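Exotoxin 6 (Staphylococcus aureus subsp. aureus Mu50, PDB 4ZYS) is a staphylococcal superantigen-like exotoxin, probably a secreted sugar-binding protein that acts on host immune factors. Local coordinates at residues Gln47-Gly55 with Thr83-Thr91. Residues are numbered along the deposited sequence; the frame is centred on the assembly and turned at random. Where two conformers were deposited one is given.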
loop_
_atom_site.group_PDB
_atom_site.type_symbol
_atom_site.label_atom_id
_atom_site.label_comp_id
_atom_site.label_asym_id
_atom_site.label_seq_id
_atom_site.Cartn_x
_atom_site.Cartn_y
_atom_site.Cartn_z
ATOM N N GLN A 47 -7.519 -6.464 -18.453
ATOM C CA GLN A 47 -6.790 -7.308 -17.503
ATOM C C GLN A 47 -7.696 -7.566 -16.299
ATOM O O GLN A 47 -8.206 -6.617 -15.690
ATOM C CB GLN A 47 -5.448 -6.657 -17.049
ATOM C CG GLN A 47 -4.550 -6.067 -18.159
ATOM C CD GLN A 47 -4.263 -7.031 -19.285
ATOM O OE1 GLN A 47 -3.569 -8.035 -19.121
ATOM N NE2 GLN A 47 -4.848 -6.776 -20.438
ATOM N N TYR A 48 -7.909 -8.825 -15.967
ATOM C CA TYR A 48 -8.750 -9.200 -14.849
ATOM C C TYR A 48 -7.994 -9.332 -13.535
ATOM O O TYR A 48 -6.958 -10.001 -13.476
ATOM C CB TYR A 48 -9.424 -10.521 -15.149
ATOM C CG TYR A 48 -10.819 -10.583 -14.592
ATOM C CD1 TYR A 48 -11.906 -10.139 -15.337
ATOM C CD2 TYR A 48 -11.059 -11.083 -13.322
ATOM C CE1 TYR A 48 -13.200 -10.187 -14.831
ATOM C CE2 TYR A 48 -12.354 -11.154 -12.810
ATOM C CZ TYR A 48 -13.426 -10.715 -13.576
ATOM O OH TYR A 48 -14.720 -10.768 -13.106
ATOM N N SER A 49 -8.552 -8.728 -12.473
ATOM C CA SER A 49 -8.008 -8.839 -11.130
ATOM C C SER A 49 -9.091 -9.215 -10.146
ATOM O O SER A 49 -10.179 -8.643 -10.166
ATOM C CB SER A 49 -7.336 -7.545 -10.678
ATOM O OG SER A 49 -6.209 -7.281 -11.486
ATOM N N GLN A 50 -8.769 -10.165 -9.266
ATOM C CA GLN A 50 -9.612 -10.589 -8.158
ATOM C C GLN A 50 -8.895 -10.088 -6.938
ATOM O O GLN A 50 -7.732 -10.433 -6.743
ATOM C CB GLN A 50 -9.833 -12.118 -8.129
ATOM C CG GLN A 50 -10.795 -12.542 -7.034
ATOM C CD GLN A 50 -10.623 -13.987 -6.605
ATOM O OE1 GLN A 50 -9.566 -14.390 -6.106
ATOM N NE2 GLN A 50 -11.698 -14.775 -6.680
ATOM N N ILE A 51 -9.540 -9.226 -6.163
ATOM C CA ILE A 51 -8.906 -8.626 -5.004
ATOM C C ILE A 51 -9.576 -9.093 -3.717
ATOM O O ILE A 51 -10.777 -8.882 -3.536
ATOM C CB ILE A 51 -8.931 -7.067 -5.088
ATOM C CG1 ILE A 51 -8.469 -6.524 -6.467
ATOM C CG2 ILE A 51 -8.143 -6.439 -3.927
ATOM C CD1 ILE A 51 -8.824 -5.013 -6.750
ATOM N N SER A 52 -8.782 -9.646 -2.789
ATOM C CA SER A 52 -9.276 -10.022 -1.462
ATOM C C SER A 52 -9.518 -8.789 -0.606
ATOM O O SER A 52 -8.642 -7.927 -0.488
ATOM C CB SER A 52 -8.279 -10.928 -0.750
ATOM O OG SER A 52 -8.307 -12.214 -1.334
ATOM N N LEU A 53 -10.709 -8.721 -0.019
ATOM C CA LEU A 53 -11.140 -7.717 0.950
ATOM C C LEU A 53 -11.132 -8.430 2.291
ATOM O O LEU A 53 -12.138 -9.004 2.734
ATOM C CB LEU A 53 -12.519 -7.124 0.609
ATOM C CG LEU A 53 -12.710 -6.495 -0.764
ATOM C CD1 LEU A 53 -14.169 -6.188 -0.991
ATOM C CD2 LEU A 53 -11.882 -5.207 -0.907
ATOM N N VAL A 54 -9.951 -8.484 2.876
ATOM C CA VAL A 54 -9.737 -9.164 4.144
ATOM C C VAL A 54 -9.409 -8.074 5.179
ATOM O O VAL A 54 -8.627 -7.173 4.898
ATOM C CB VAL A 54 -8.675 -10.290 3.985
ATOM C CG1 VAL A 54 -7.236 -9.763 3.968
ATOM C CG2 VAL A 54 -8.868 -11.391 5.019
ATOM N N GLY A 55 -10.113 -8.087 6.301
ATOM C CA GLY A 55 -9.932 -7.070 7.327
ATOM C C GLY A 55 -11.074 -6.079 7.405
ATOM O O GLY A 55 -12.240 -6.480 7.474
ATOM N N THR A 83 -5.090 -14.069 -14.701
ATOM C CA THR A 83 -5.827 -13.315 -13.689
ATOM C C THR A 83 -4.901 -12.917 -12.535
ATOM O O THR A 83 -4.122 -13.736 -12.058
ATOM C CB THR A 83 -7.047 -14.128 -13.173
ATOM O OG1 THR A 83 -7.892 -14.459 -14.271
ATOM C CG2 THR A 83 -7.857 -13.381 -12.137
ATOM N N ASN A 84 -4.986 -11.653 -12.118
ATOM C CA ASN A 84 -4.217 -11.150 -10.987
ATOM C C ASN A 84 -4.973 -11.335 -9.701
ATOM O O ASN A 84 -6.177 -11.053 -9.641
ATOM C CB ASN A 84 -3.900 -9.676 -11.119
ATOM C CG ASN A 84 -3.277 -9.230 -12.395
ATOM O OD1 ASN A 84 -2.371 -9.878 -12.947
ATOM N ND2 ASN A 84 -3.681 -8.033 -12.810
ATOM N N TYR A 85 -4.264 -11.813 -8.681
ATOM C CA TYR A 85 -4.823 -11.994 -7.351
ATOM C C TYR A 85 -4.089 -11.022 -6.447
ATOM O O TYR A 85 -2.895 -11.155 -6.250
ATOM C CB TYR A 85 -4.730 -13.472 -6.895
ATOM C CG TYR A 85 -5.531 -14.412 -7.774
ATOM C CD1 TYR A 85 -6.917 -14.463 -7.691
ATOM C CD2 TYR A 85 -4.907 -15.211 -8.727
ATOM C CE1 TYR A 85 -7.664 -15.281 -8.535
ATOM C CE2 TYR A 85 -5.645 -16.023 -9.585
ATOM C CZ TYR A 85 -7.024 -16.062 -9.477
ATOM O OH TYR A 85 -7.775 -16.904 -10.258
ATOM N N SER A 86 -4.786 -10.006 -5.979
ATOM C CA SER A 86 -4.210 -8.974 -5.150
ATOM C C SER A 86 -4.956 -8.902 -3.818
ATOM O O SER A 86 -6.036 -9.471 -3.699
ATOM C CB SER A 86 -4.229 -7.639 -5.891
ATOM O OG SER A 86 -3.431 -6.673 -5.223
ATOM N N ILE A 87 -4.338 -8.276 -2.788
ATOM C CA ILE A 87 -4.936 -8.158 -1.453
ATOM C C ILE A 87 -5.035 -6.692 -1.070
ATOM O O ILE A 87 -4.009 -6.015 -1.078
ATOM C CB ILE A 87 -4.099 -8.958 -0.399
ATOM C CG1 ILE A 87 -3.931 -10.434 -0.835
ATOM C CG2 ILE A 87 -4.716 -8.832 1.011
ATOM C CD1 ILE A 87 -2.877 -11.200 -0.090
ATOM N N GLY A 88 -6.234 -6.246 -0.675
ATOM C CA GLY A 88 -6.501 -4.873 -0.246
ATOM C C GLY A 88 -6.298 -3.844 -1.338
ATOM O O GLY A 88 -6.546 -4.121 -2.518
ATOM N N GLY A 89 -5.845 -2.664 -0.939
ATOM C CA GLY A 89 -5.584 -1.541 -1.835
ATOM C C GLY A 89 -6.786 -0.999 -2.581
ATOM O O GLY A 89 -6.622 -0.378 -3.644
ATOM N N VAL A 90 -8.005 -1.255 -2.042
ATOM C CA VAL A 90 -9.270 -0.777 -2.617
ATOM C C VAL A 90 -9.775 0.300 -1.704
ATOM O O VAL A 90 -10.002 0.072 -0.511
ATOM C CB VAL A 90 -10.341 -1.869 -2.907
ATOM C CG1 VAL A 90 -11.514 -1.276 -3.698
ATOM C CG2 VAL A 90 -9.719 -3.043 -3.683
ATOM N N THR A 91 -9.873 1.499 -2.256
ATOM C CA THR A 91 -10.273 2.715 -1.541
ATOM C C THR A 91 -11.408 3.441 -2.305
ATOM O O THR A 91 -11.726 3.075 -3.437
ATOM C CB THR A 91 -9.026 3.642 -1.377
ATOM O OG1 THR A 91 -8.440 3.888 -2.653
ATOM C CG2 THR A 91 -7.961 3.079 -0.436
#
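Tyr-48 to Ser-52 and Asn-84 to Gly-88 form the parallel strand pairing of the OB-fold domain. In the sheet the other neighbouring strands run antiparallel. Strand 37-44 flanks 47-52 on its other edge, and strand 69-74 flanks 84-92.

Five backbone hydrogen bonds join the pair. Tyr-48 O accepts from Asn-84 N, and Gln-50 N gives to Asn-84 O at 2.8 Å. Gln-50 O then takes Ser-86 N, and Ser-86 O takes Ser-52 N. Gly-88 N closes the ladder on Ser-52 O at 2.9 Å. Gly-88 has positive phi (64°), and here strand 84-92 breaks before resuming at Val-90. CA-H groups of Ser-49 and Ile-51 add weaker contacts to Asn-84 O and Ser-86 O.

One side-chain bond crosses the pair. Asn-84 ND2 donates to Ser-49 OG at 3.0 Å, with the acceptor near the amide plane. The other end of this amide, OD1, is held by Arg-75, so both ends are fixed. Ser-86, on the same face, turns its OG to Leu-74 O.

On the opposite face Gln-50 meets Tyr-85. With CG of Gln-50 anti to the backbone N (chi1 -176°) and the chain extended beyond it, the amide comes to the edge of the Tyr-85 ring. Tyr-85 has two conformers; in the one described, Gln-50 OE1 lies near the ring plane, but how close it comes is doubtful. Gln-50 NE2 is bound by Tyr-32 OH, while Tyr-85 OH bonds Gln-81.

The apolar contacts gather near the strand break. Val-54 CG1 touches Ile-87 CG2. Beyond the two glycines, the CB of Val-90 points toward segment 47-55. Leu-53 CD2 lies 4.1 Å from Val-90 CG2, and Ile-51 approaches that same methyl with both CG2 and CD1, each 3.8 Å from Val-90 CG2.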